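Aldehyde reductase YahK (Escherichia coli, PDB 1UUF) catalyses the NADPH-dependent reduction of a wide range of aldehydes to the corresponding alcohols and binds two zinc ions per subunit. Local coordinates at residues K24-Y29 against Q33-M38; L64-V67 against G73-Y76; V173-C178 against K357-I362; K212-H215 against H220-A223; A239-N244 against A252-S257. All coordinates share one frame; numbering follows the deposited sequence.

How the interactions relate
Interactions 1 and 2 lie side by side. Y76 and V67 of interaction 2 pack on A28, Y29 and L35 of interaction 1. The hairpin of interaction 1 is partly buried and rich in backbone bonds. Interaction 2 is small and relies on one carbonyl that receives a hydroxyl and a water. Interaction 3 is fully buried, nearest the centre of the chain, and carries a ligand of the catalytic zinc. Its contacts between the two segments are apolar. Interactions 4 and 5 belong to the Rossmann domain, where their strands 220-225 and 241-244 are neighbours in one parallel sheet. Interaction 4 is a methyl contact between helix and strand; interaction 5 sets a histidine against an outer strand.

Interaction 1 (K24-Y29 against Q33-M38); sequences KAVGAY and QPLEPM
The Y29 ring has the methyl group of M38 over one face. At its edge lie the carboxylate of E36 and a water next to the hydroxyl. These groups meet across the beta hairpin of strands 24-27 and 36-39. M38 CE is 3.9 Å from the centroid of the Y29 ring and 16° off the ring normal, a CH-pi contact. The sulfur stands farther away and oblique, and the pair is a Met-aromatic contact. M38 places its CG between the backbone N and the carbonyl carbon (chi1 57°), and a bend at chi3 then brings the methyl to the ring. The E36 carboxylate comes in across the ring edge, its plane at 88° to the ring. Its OE2 is 3.4 Å from Y29 CD1.

The backbones bond in antiparallel fashion. G27 and E36 form a hydrogen-bonded pair. E36 N gives to G27 O at 2.8 Å, and G27 N gives back to E36 O at 3.1 Å. A25 and M38 form the next such pair, but the bond from A25 N is weak. V26 and P37 between them are a non-hydrogen-bonded pair, which suits a proline.

V26 points to the other face of the hairpin from M38. There V26 CG1 meets L35 CB at 3.5 Å, and both side chains pack on I344 of helix 344-352. Beyond the strands, the Y29 hydroxyl is joined to the partner strand by a water, which lies 2.7 Å from Y29 OH and donates to P37 O at 2.8 Å.

Interaction 2 (L64-V67 against G73-Y76); sequences LHQV and GTVY
Q66 on helix 61-68 and T74 in the irregular loop after it bring their CA atoms to 6.2 Å, with no regular backbone pairing. The contact centres on the carbonyl oxygen of Q66, close to the C-terminal end of its helix. Carbonyls at such an end commonly lack a partner in the helix itself.

The T74 hydroxyl donates to this oxygen. The modelled distance from T74 OG1 to Q66 O is 2.5 Å, so short that its exact value is doubtful. The donor lies 15° from the carbonyl plane. OG1 stands anti to the carbonyl carbon of T74 (chi1 -60°), which turns the hydroxyl to the helix and leaves the methyl for the tyrosine. T74 CG2 lies over one face of the Y76 ring, 3.6 Å above its plane and offset toward the rim.

A water also donates to Q66 O, at 2.8 Å. Two donors, T74 OG1 and the water, thus reach Q66 O. The water also lies close to Y76 OH, but the modelled distance is too short to be trusted. With an alanine in place of T74, the Q66 carbonyl would probably lose its hydroxyl donor and the Y76 ring the CG2 methyl over its face.

Helix 61-68 follows directly on C60, a ligand of the catalytic zinc, and the side chain of Q66 lies about 9 Å from that metal. The side chain of Q66 also touches A72 and Y134. L64 and V67 pack on Y348 of helix 344-352. On the loop side, Y76 rests on A31, in the turn between strands 24-27 and 36-39.

Interaction 3 (V173-C178 against K357-I362); sequences VAPLLC and KYRFVI. With ZN (zinc ion), chain C.
Apolar contacts join P175 to R359 and V361, where the segment leading into helix 176-189 meets strand 359-363. P175 CG lies 3.7 Å from V361 CG2, the two side chains crossing at about a right angle. P175 CB is 3.8 Å from R359 CG. Here the ring and the arginine chain slide past each other in opposite directions. A174 CB makes a looser contact with V361 CG1 at 4.3 Å.

Charge enters through R359. A bend at chi2 (-73°) lays its methylene groups along the proline and carries the guanidinium onward. NE forms a salt bridge with E83, next in sequence to the zinc ligand H82. The proline thus meets the aliphatic part of the arginine, and the charge is balanced elsewhere.

Metal bonding is the third kind. C178 SG binds the catalytic zinc at 2.4 Å, with SG anti to the backbone N (chi1 -178°). C60, H82 and a water complete the site, the water 2.3 Å from the zinc. Backbone bonds within 173-178, such as L177 N to A174 O at 3.0 Å, tie the proline end of the segment to its cysteine end.

The chemistry is divided by place. Apolar contacts join the segment to the strand, and the buried arginine is paired with E83. The cysteine is left to the zinc, whose water probably holds the place taken by the substrate oxygen, as in related zinc alcohol dehydrogenases.

Interaction 4 (K212-H215 against H220-A223); sequences KLAH and HVVA
A214 and V221 meet inside a beta-alpha-beta crossover of the Rossmann fold, made of strand 197-201, helix 205-216 and strand 220-225. This domain of the family probably holds the NADP(H), with a glycine-rich turn between the first strand and the helix. The present contact is at the far end of the helix, away from the annotated zinc sites.

One methyl group does most of the work. V221 CG2 lies 3.5 Å from A214 CB, tighter than usual for two carbons. The same methyl reaches the helix backbone, 3.6 Å from H215 N. V221 stands with CG1 anti to the backbone N (chi1 -177°), which places CG2 anti to the carbonyl carbon and against the helix. A214 is small enough to let the strand come this close. The CA atoms of H215 and V221 are 6.2 Å apart. H215 adds little with its side chain: its CB is 4.5 Å from V221 CG2, and the imidazole leads away from the strand. The contact is van der Waals in kind.

Neighbouring elements continue the packing. L213, on another side of the helix, touches T183, Y184 and L187 of helix 176-189. K212 forms a salt bridge with D335. On the strand, V222 meets E241 and V243 of the adjacent strand 241-244. A223 touches A234 of helix 231-237, which packs against the same sheet as helix 205-216.

Interaction 5 (A239-N244 against A252-S257); sequences ADEVVN and AAHLKS
V243 and E241 on strand 241-244 both touch the imidazole of H254. V243 CG2 is 3.4 Å from H254 NE2 and 3.5 Å from CD2, approaching the ring obliquely. E241 comes to the ring edge, its OE1 near the ring plane and 3.7 Å from H254 CE1. The carboxylate and ring planes are 62° apart.

The second shell sets the ring. CG stands anti to the carbonyl carbon (chi1 -62°), which sends the imidazole toward the strand. H254 ND1 is hydrogen-bonded to K197 NZ, on strand 197-201. S257 OG donates to H254 O at 2.7 Å and also meets K197. A type I turn from A252 to L255 shapes the loop around the histidine. Farther out, K256 makes a salt bridge with D128 of the second subunit.

Replacing H254 with an alanine would remove the ring, and is likely to open a gap beside V243 and leave K197 without its nitrogen partner.

Strand 241-244 is an outermost strand of the Rossmann sheet, and the imidazole joins it to the loop before strand 258-263. Each part of the ring has its own role: NE2 and CD2 pack on a methyl, ND1 bonds the lysine, and the polarised CE1 probably draws the carboxylate weakly.

Interaction 1 (K24-Y29 against Q33-M38)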
# COMPACT_ATOMS: atom_id res chain seq x y z
N LYS A 24 -30.24 -29.40 14.02
CA LYS A 24 -30.37 -28.25 14.90
C LYS A 24 -29.30 -27.20 14.66
O LYS A 24 -28.17 -27.51 14.28
CB LYS A 24 -30.34 -28.70 16.36
CG LYS A 24 -31.54 -29.55 16.75
CD LYS A 24 -31.49 -29.92 18.22
CE LYS A 24 -32.73 -30.72 18.61
NZ LYS A 24 -32.87 -31.95 17.79
N ALA A 25 -29.67 -25.94 14.89
CA ALA A 25 -28.77 -24.82 14.70
C ALA A 25 -29.26 -23.64 15.51
O ALA A 25 -30.30 -23.70 16.17
CB ALA A 25 -28.69 -24.45 13.22
N VAL A 26 -28.49 -22.56 15.47
CA VAL A 26 -28.84 -21.33 16.16
C VAL A 26 -28.66 -20.20 15.16
O VAL A 26 -27.61 -20.08 14.54
CB VAL A 26 -27.93 -21.10 17.39
CG1 VAL A 26 -28.11 -19.68 17.91
CG2 VAL A 26 -28.28 -22.10 18.48
N GLY A 27 -29.70 -19.39 14.99
CA GLY A 27 -29.62 -18.29 14.05
C GLY A 27 -30.61 -17.19 14.39
O GLY A 27 -31.31 -17.27 15.41
N ALA A 28 -30.68 -16.17 13.54
CA ALA A 28 -31.59 -15.05 13.77
C ALA A 28 -32.59 -14.90 12.63
O ALA A 28 -32.30 -15.26 11.49
CB ALA A 28 -30.78 -13.77 13.92
N TYR A 29 -33.76 -14.36 12.94
CA TYR A 29 -34.80 -14.14 11.94
C TYR A 29 -34.79 -12.70 11.43
O TYR A 29 -35.28 -12.42 10.34
CB TYR A 29 -36.17 -14.50 12.51
CG TYR A 29 -36.38 -15.98 12.72
CD1 TYR A 29 -36.40 -16.54 13.99
CD2 TYR A 29 -36.57 -16.84 11.63
CE1 TYR A 29 -36.60 -17.91 14.18
CE2 TYR A 29 -36.77 -18.20 11.81
CZ TYR A 29 -36.78 -18.73 13.09
OH TYR A 29 -36.98 -20.08 13.26
N GLN A 33 -33.45 -9.36 16.30
CA GLN A 33 -33.81 -10.55 17.06
C GLN A 33 -32.58 -11.33 17.49
O GLN A 33 -31.70 -11.62 16.68
CB GLN A 33 -34.72 -11.46 16.23
CG GLN A 33 -36.18 -11.06 16.23
CD GLN A 33 -37.00 -11.88 15.26
OE1 GLN A 33 -36.91 -11.70 14.04
NE2 GLN A 33 -37.81 -12.79 15.79
N PRO A 34 -32.48 -11.65 18.79
CA PRO A 34 -31.33 -12.41 19.30
C PRO A 34 -31.31 -13.80 18.68
O PRO A 34 -32.34 -14.31 18.24
CB PRO A 34 -31.59 -12.45 20.80
CG PRO A 34 -32.34 -11.17 21.05
CD PRO A 34 -33.31 -11.15 19.90
N LEU A 35 -30.13 -14.41 18.65
CA LEU A 35 -30.00 -15.75 18.09
C LEU A 35 -30.86 -16.71 18.90
O LEU A 35 -30.90 -16.63 20.13
CB LEU A 35 -28.54 -16.21 18.12
CG LEU A 35 -27.55 -15.41 17.27
CD1 LEU A 35 -26.12 -15.87 17.59
CD2 LEU A 35 -27.85 -15.62 15.80
N GLU A 36 -31.53 -17.62 18.22
CA GLU A 36 -32.39 -18.60 18.88
C GLU A 36 -32.35 -19.93 18.15
O GLU A 36 -31.90 -20.02 17.01
CB GLU A 36 -33.83 -18.08 18.91
CG GLU A 36 -34.39 -17.73 17.54
CD GLU A 36 -35.82 -17.23 17.59
OE1 GLU A 36 -36.72 -18.03 17.89
OE2 GLU A 36 -36.03 -16.02 17.33
N PRO A 37 -32.81 -21.00 18.82
CA PRO A 37 -32.82 -22.34 18.22
C PRO A 37 -33.71 -22.40 16.98
O PRO A 37 -34.78 -21.80 16.93
CB PRO A 37 -33.36 -23.22 19.34
CG PRO A 37 -32.90 -22.51 20.58
CD PRO A 37 -33.20 -21.07 20.24
N MET A 38 -33.25 -23.13 15.97
CA MET A 38 -34.00 -23.31 14.74
C MET A 38 -33.51 -24.53 13.99
O MET A 38 -32.33 -24.89 14.07
CB MET A 38 -33.90 -22.07 13.84
CG MET A 38 -32.48 -21.65 13.47
SD MET A 38 -32.46 -20.34 12.22
CE MET A 38 -32.98 -18.92 13.18
O HOH W 1 -34.15 -14.62 15.88
O HOH W 2 -37.20 -21.62 15.45

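Interaction 2 (L64-V67 against G73-Y76)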
# COMPACT_ATOMS: atom_id res chain seq x y z
N LEU A 64 -21.26 -11.69 14.39
CA LEU A 64 -21.98 -10.65 15.11
C LEU A 64 -22.47 -9.58 14.14
O LEU A 64 -23.65 -9.24 14.12
CB LEU A 64 -21.06 -10.04 16.16
CG LEU A 64 -21.60 -9.01 17.16
CD1 LEU A 64 -20.61 -8.89 18.31
CD2 LEU A 64 -21.80 -7.66 16.48
N HIS A 65 -21.55 -9.07 13.33
CA HIS A 65 -21.87 -8.05 12.34
C HIS A 65 -22.99 -8.50 11.40
O HIS A 65 -23.94 -7.76 11.14
CB HIS A 65 -20.61 -7.70 11.53
CG HIS A 65 -20.86 -6.78 10.37
ND1 HIS A 65 -21.43 -7.21 9.19
CD2 HIS A 65 -20.61 -5.46 10.21
CE1 HIS A 65 -21.51 -6.19 8.35
NE2 HIS A 65 -21.02 -5.12 8.95
N GLN A 66 -22.89 -9.74 10.92
CA GLN A 66 -23.89 -10.29 10.00
C GLN A 66 -25.30 -10.30 10.57
O GLN A 66 -26.26 -9.94 9.89
CB GLN A 66 -23.49 -11.71 9.60
CG GLN A 66 -24.15 -12.24 8.34
CD GLN A 66 -23.65 -11.56 7.08
OE1 GLN A 66 -24.21 -10.57 6.62
NE2 GLN A 66 -22.56 -12.09 6.52
N VAL A 67 -25.45 -10.73 11.83
CA VAL A 67 -26.77 -10.80 12.44
C VAL A 67 -27.29 -9.50 13.06
O VAL A 67 -28.46 -9.43 13.43
CB VAL A 67 -26.84 -11.90 13.51
CG1 VAL A 67 -26.73 -13.27 12.86
CG2 VAL A 67 -25.72 -11.71 14.52
N GLY A 73 -26.35 -6.77 4.09
CA GLY A 73 -26.98 -7.52 3.03
C GLY A 73 -27.36 -8.90 3.53
O GLY A 73 -27.33 -9.88 2.78
N THR A 74 -27.70 -8.98 4.81
CA THR A 74 -28.07 -10.24 5.43
C THR A 74 -29.42 -10.79 4.99
O THR A 74 -30.42 -10.07 4.96
CB THR A 74 -28.08 -10.11 6.97
OG1 THR A 74 -26.78 -9.73 7.43
CG2 THR A 74 -28.46 -11.44 7.61
N VAL A 75 -29.42 -12.07 4.65
CA VAL A 75 -30.63 -12.76 4.24
C VAL A 75 -31.02 -13.66 5.40
O VAL A 75 -30.18 -14.37 5.96
CB VAL A 75 -30.38 -13.64 2.99
CG1 VAL A 75 -31.68 -14.31 2.56
CG2 VAL A 75 -29.83 -12.79 1.87
N TYR A 76 -32.30 -13.62 5.78
CA TYR A 76 -32.77 -14.43 6.90
C TYR A 76 -33.58 -15.64 6.46
O TYR A 76 -34.20 -15.63 5.39
CB TYR A 76 -33.58 -13.56 7.86
CG TYR A 76 -32.84 -12.34 8.33
CD1 TYR A 76 -32.77 -11.20 7.54
CD2 TYR A 76 -32.16 -12.34 9.54
CE1 TYR A 76 -32.06 -10.08 7.94
CE2 TYR A 76 -31.43 -11.23 9.96
CZ TYR A 76 -31.39 -10.10 9.15
OH TYR A 76 -30.68 -9.00 9.56
O HOH W 3 -28.48 -8.23 10.29

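Interaction 3 (V173-C178 against K357-I362)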
# COMPACT_ATOMS: atom_id res chain seq x y z
N VAL A 173 -8.49 -25.50 17.90
CA VAL A 173 -8.08 -25.38 16.50
C VAL A 173 -9.12 -24.59 15.70
O VAL A 173 -8.78 -23.92 14.72
CB VAL A 173 -7.92 -26.79 15.86
CG1 VAL A 173 -7.73 -26.67 14.36
CG2 VAL A 173 -6.73 -27.50 16.49
N ALA A 174 -10.37 -24.66 16.13
CA ALA A 174 -11.47 -23.99 15.44
C ALA A 174 -11.20 -22.56 14.96
O ALA A 174 -11.36 -22.27 13.78
CB ALA A 174 -12.72 -24.03 16.32
N PRO A 175 -10.77 -21.65 15.86
CA PRO A 175 -10.50 -20.27 15.45
C PRO A 175 -9.44 -20.10 14.36
O PRO A 175 -9.37 -19.06 13.71
CB PRO A 175 -10.09 -19.59 16.77
CG PRO A 175 -10.81 -20.41 17.81
CD PRO A 175 -10.57 -21.81 17.31
N LEU A 176 -8.62 -21.12 14.15
CA LEU A 176 -7.59 -21.03 13.12
C LEU A 176 -8.23 -20.89 11.74
O LEU A 176 -7.66 -20.27 10.85
CB LEU A 176 -6.69 -22.26 13.16
CG LEU A 176 -5.86 -22.49 14.42
CD1 LEU A 176 -4.96 -23.71 14.24
CD2 LEU A 176 -5.01 -21.26 14.70
N LEU A 177 -9.42 -21.46 11.58
CA LEU A 177 -10.11 -21.43 10.29
C LEU A 177 -10.48 -20.05 9.75
O LEU A 177 -10.82 -19.91 8.57
CB LEU A 177 -11.34 -22.34 10.35
CG LEU A 177 -11.04 -23.85 10.20
CD1 LEU A 177 -10.42 -24.11 8.83
CD2 LEU A 177 -10.10 -24.32 11.30
N CYS A 178 -10.44 -19.03 10.60
CA CYS A 178 -10.69 -17.67 10.14
C CYS A 178 -9.70 -16.72 10.79
O CYS A 178 -8.85 -16.15 10.11
CB CYS A 178 -12.11 -17.18 10.43
SG CYS A 178 -12.32 -15.48 9.76
N LYS A 357 -10.55 -14.13 26.37
CA LYS A 357 -9.14 -14.43 26.15
C LYS A 357 -8.92 -15.77 25.45
O LYS A 357 -8.68 -16.79 26.10
CB LYS A 357 -8.38 -14.43 27.48
CG LYS A 357 -8.33 -13.06 28.15
CD LYS A 357 -7.51 -13.08 29.44
CE LYS A 357 -8.18 -13.92 30.53
NZ LYS A 357 -8.21 -15.37 30.20
N TYR A 358 -9.00 -15.78 24.12
CA TYR A 358 -9.27 -14.59 23.32
C TYR A 358 -10.30 -14.89 22.25
O TYR A 358 -10.58 -14.05 21.39
CB TYR A 358 -7.99 -14.10 22.64
CG TYR A 358 -6.99 -13.55 23.61
CD1 TYR A 358 -6.13 -14.39 24.31
CD2 TYR A 358 -6.95 -12.19 23.88
CE1 TYR A 358 -5.26 -13.88 25.27
CE2 TYR A 358 -6.09 -11.67 24.83
CZ TYR A 358 -5.25 -12.52 25.52
OH TYR A 358 -4.41 -12.01 26.48
N ARG A 359 -10.88 -16.08 22.31
CA ARG A 359 -11.85 -16.49 21.31
C ARG A 359 -12.90 -17.41 21.92
O ARG A 359 -12.57 -18.35 22.64
CB ARG A 359 -11.14 -17.24 20.18
CG ARG A 359 -11.17 -16.57 18.82
CD ARG A 359 -12.55 -16.67 18.19
NE ARG A 359 -12.55 -16.26 16.79
CZ ARG A 359 -12.41 -15.01 16.37
NH1 ARG A 359 -12.25 -14.02 17.24
NH2 ARG A 359 -12.43 -14.74 15.07
N PHE A 360 -14.17 -17.12 21.65
CA PHE A 360 -15.23 -17.98 22.14
C PHE A 360 -15.38 -19.11 21.14
O PHE A 360 -15.26 -18.90 19.94
CB PHE A 360 -16.57 -17.23 22.23
CG PHE A 360 -16.67 -16.29 23.40
CD1 PHE A 360 -16.69 -14.91 23.20
CD2 PHE A 360 -16.75 -16.78 24.70
CE1 PHE A 360 -16.79 -14.04 24.28
CE2 PHE A 360 -16.85 -15.92 25.78
CZ PHE A 360 -16.87 -14.54 25.57
N VAL A 361 -15.62 -20.32 21.64
CA VAL A 361 -15.82 -21.47 20.78
C VAL A 361 -17.04 -22.23 21.28
O VAL A 361 -17.12 -22.61 22.44
CB VAL A 361 -14.60 -22.41 20.76
CG1 VAL A 361 -14.92 -23.68 19.97
CG2 VAL A 361 -13.43 -21.70 20.10
N ILE A 362 -18.00 -22.43 20.38
CA ILE A 362 -19.23 -23.14 20.70
C ILE A 362 -19.03 -24.65 20.73
O ILE A 362 -18.39 -25.23 19.86
CB ILE A 362 -20.33 -22.83 19.66
CG1 ILE A 362 -20.62 -21.33 19.65
CG2 ILE A 362 -21.58 -23.63 19.96
CD1 ILE A 362 -21.26 -20.85 18.37
ZN ZN C . -14.46 -14.63 10.42
O HOH W 4 -14.44 -12.87 8.94

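Interaction 4 (K212-H215 against H220-A223)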
# COMPACT_ATOMS: atom_id res chain seq x y z
N LYS A 212 0.93 -14.94 18.13
CA LYS A 212 1.33 -16.34 18.18
C LYS A 212 2.01 -16.78 16.89
O LYS A 212 3.08 -17.41 16.91
CB LYS A 212 0.10 -17.24 18.39
CG LYS A 212 -0.46 -17.28 19.79
CD LYS A 212 -1.79 -18.04 19.77
CE LYS A 212 -2.36 -18.30 21.16
NZ LYS A 212 -1.76 -19.51 21.78
N LEU A 213 1.40 -16.45 15.77
CA LEU A 213 1.94 -16.85 14.47
C LEU A 213 3.21 -16.12 14.06
O LEU A 213 4.14 -16.74 13.56
CB LEU A 213 0.86 -16.70 13.39
CG LEU A 213 -0.37 -17.58 13.61
CD1 LEU A 213 -1.43 -17.23 12.57
CD2 LEU A 213 0.01 -19.05 13.50
N ALA A 214 3.25 -14.81 14.27
CA ALA A 214 4.43 -14.04 13.91
C ALA A 214 5.61 -14.55 14.73
O ALA A 214 6.74 -14.63 14.24
CB ALA A 214 4.21 -12.55 14.18
N HIS A 215 5.35 -14.88 15.99
CA HIS A 215 6.39 -15.39 16.87
C HIS A 215 6.88 -16.75 16.37
O HIS A 215 8.08 -17.01 16.31
CB HIS A 215 5.86 -15.54 18.30
CG HIS A 215 6.81 -16.22 19.23
ND1 HIS A 215 8.03 -15.69 19.56
CD2 HIS A 215 6.72 -17.41 19.88
CE1 HIS A 215 8.66 -16.53 20.38
NE2 HIS A 215 7.89 -17.57 20.59
N HIS A 220 10.78 -10.85 14.98
CA HIS A 220 10.91 -10.14 16.25
C HIS A 220 9.56 -9.44 16.29
O HIS A 220 9.27 -8.58 15.45
CB HIS A 220 12.04 -9.13 16.20
CG HIS A 220 12.19 -8.34 17.47
ND1 HIS A 220 11.40 -7.26 17.77
CD2 HIS A 220 13.03 -8.50 18.52
CE1 HIS A 220 11.73 -6.78 18.96
NE2 HIS A 220 12.72 -7.52 19.43
N VAL A 221 8.73 -9.80 17.26
CA VAL A 221 7.38 -9.26 17.35
C VAL A 221 7.13 -8.18 18.39
O VAL A 221 7.46 -8.34 19.56
CB VAL A 221 6.38 -10.41 17.61
CG1 VAL A 221 4.95 -9.88 17.62
CG2 VAL A 221 6.55 -11.48 16.55
N VAL A 222 6.53 -7.08 17.94
CA VAL A 222 6.18 -5.98 18.83
C VAL A 222 4.66 -5.86 18.80
O VAL A 222 4.06 -5.66 17.74
CB VAL A 222 6.78 -4.64 18.36
CG1 VAL A 222 6.37 -3.53 19.33
CG2 VAL A 222 8.29 -4.75 18.28
N ALA A 223 4.03 -6.02 19.96
CA ALA A 223 2.58 -5.91 20.05
C ALA A 223 2.21 -4.51 20.49
O ALA A 223 2.88 -3.93 21.34
CB ALA A 223 2.03 -6.93 21.04

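Interaction 5 (A239-N244 against A252-S257)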
# COMPACT_ATOMS: atom_id res chain seq x y z
N ALA A 239 4.87 -11.88 22.39
CA ALA A 239 5.44 -10.64 21.90
C ALA A 239 6.78 -10.42 22.58
O ALA A 239 6.91 -10.60 23.79
CB ALA A 239 4.50 -9.48 22.19
N ASP A 240 7.79 -10.04 21.79
CA ASP A 240 9.12 -9.78 22.34
C ASP A 240 9.13 -8.42 23.02
O ASP A 240 9.87 -8.19 23.97
CB ASP A 240 10.16 -9.81 21.23
CG ASP A 240 10.27 -11.17 20.58
OD1 ASP A 240 10.61 -12.14 21.30
OD2 ASP A 240 10.02 -11.28 19.37
N GLU A 241 8.30 -7.52 22.50
CA GLU A 241 8.18 -6.17 23.05
C GLU A 241 6.72 -5.75 22.97
O GLU A 241 5.97 -6.24 22.13
CB GLU A 241 9.01 -5.17 22.24
CG GLU A 241 10.52 -5.34 22.33
CD GLU A 241 11.25 -4.27 21.53
OE1 GLU A 241 11.33 -4.39 20.29
OE2 GLU A 241 11.74 -3.30 22.14
N VAL A 242 6.33 -4.84 23.85
CA VAL A 242 4.96 -4.34 23.87
C VAL A 242 4.99 -2.82 23.95
O VAL A 242 5.80 -2.24 24.67
CB VAL A 242 4.15 -4.89 25.06
CG1 VAL A 242 2.74 -4.33 25.03
CG2 VAL A 242 4.10 -6.41 24.98
N VAL A 243 4.12 -2.19 23.18
CA VAL A 243 4.04 -0.74 23.16
C VAL A 243 2.61 -0.26 23.38
O VAL A 243 1.67 -0.81 22.79
CB VAL A 243 4.54 -0.17 21.81
CG1 VAL A 243 4.28 1.33 21.74
CG2 VAL A 243 6.02 -0.46 21.65
N ASN A 244 2.44 0.73 24.24
CA ASN A 244 1.12 1.31 24.47
C ASN A 244 1.09 2.42 23.43
O ASN A 244 1.78 3.42 23.58
CB ASN A 244 1.00 1.91 25.87
CG ASN A 244 -0.38 2.48 26.14
OD1 ASN A 244 -1.00 3.08 25.26
ND2 ASN A 244 -0.87 2.29 27.36
N ALA A 252 7.75 6.56 19.70
CA ALA A 252 8.93 7.19 19.13
C ALA A 252 10.17 6.29 19.13
O ALA A 252 11.03 6.41 18.27
CB ALA A 252 9.23 8.49 19.87
N ALA A 253 10.24 5.39 20.10
CA ALA A 253 11.38 4.48 20.21
C ALA A 253 11.45 3.48 19.06
O ALA A 253 12.46 2.80 18.89
CB ALA A 253 11.34 3.75 21.54
N HIS A 254 10.38 3.39 18.27
CA HIS A 254 10.33 2.45 17.15
C HIS A 254 10.20 3.13 15.79
O HIS A 254 9.82 2.49 14.81
CB HIS A 254 9.16 1.49 17.35
CG HIS A 254 9.28 0.65 18.59
ND1 HIS A 254 10.01 -0.52 18.63
CD2 HIS A 254 8.77 0.82 19.83
CE1 HIS A 254 9.96 -1.03 19.84
NE2 HIS A 254 9.22 -0.23 20.59
N LEU A 255 10.52 4.41 15.74
CA LEU A 255 10.44 5.16 14.49
C LEU A 255 11.20 4.47 13.36
O LEU A 255 12.32 3.99 13.56
CB LEU A 255 11.01 6.57 14.69
CG LEU A 255 10.98 7.50 13.48
CD1 LEU A 255 9.54 7.96 13.23
CD2 LEU A 255 11.88 8.70 13.73
N LYS A 256 10.59 4.43 12.18
CA LYS A 256 11.20 3.84 10.99
C LYS A 256 11.95 2.53 11.26
O LYS A 256 13.09 2.38 10.83
CB LYS A 256 12.17 4.84 10.35
CG LYS A 256 11.56 6.20 10.04
CD LYS A 256 12.62 7.20 9.60
CE LYS A 256 12.03 8.57 9.32
NZ LYS A 256 13.07 9.59 8.97
N SER A 257 11.32 1.59 11.95
CA SER A 257 12.01 0.34 12.27
C SER A 257 11.30 -0.95 11.87
O SER A 257 11.90 -2.02 11.93
CB SER A 257 12.29 0.28 13.77
OG SER A 257 11.08 0.10 14.50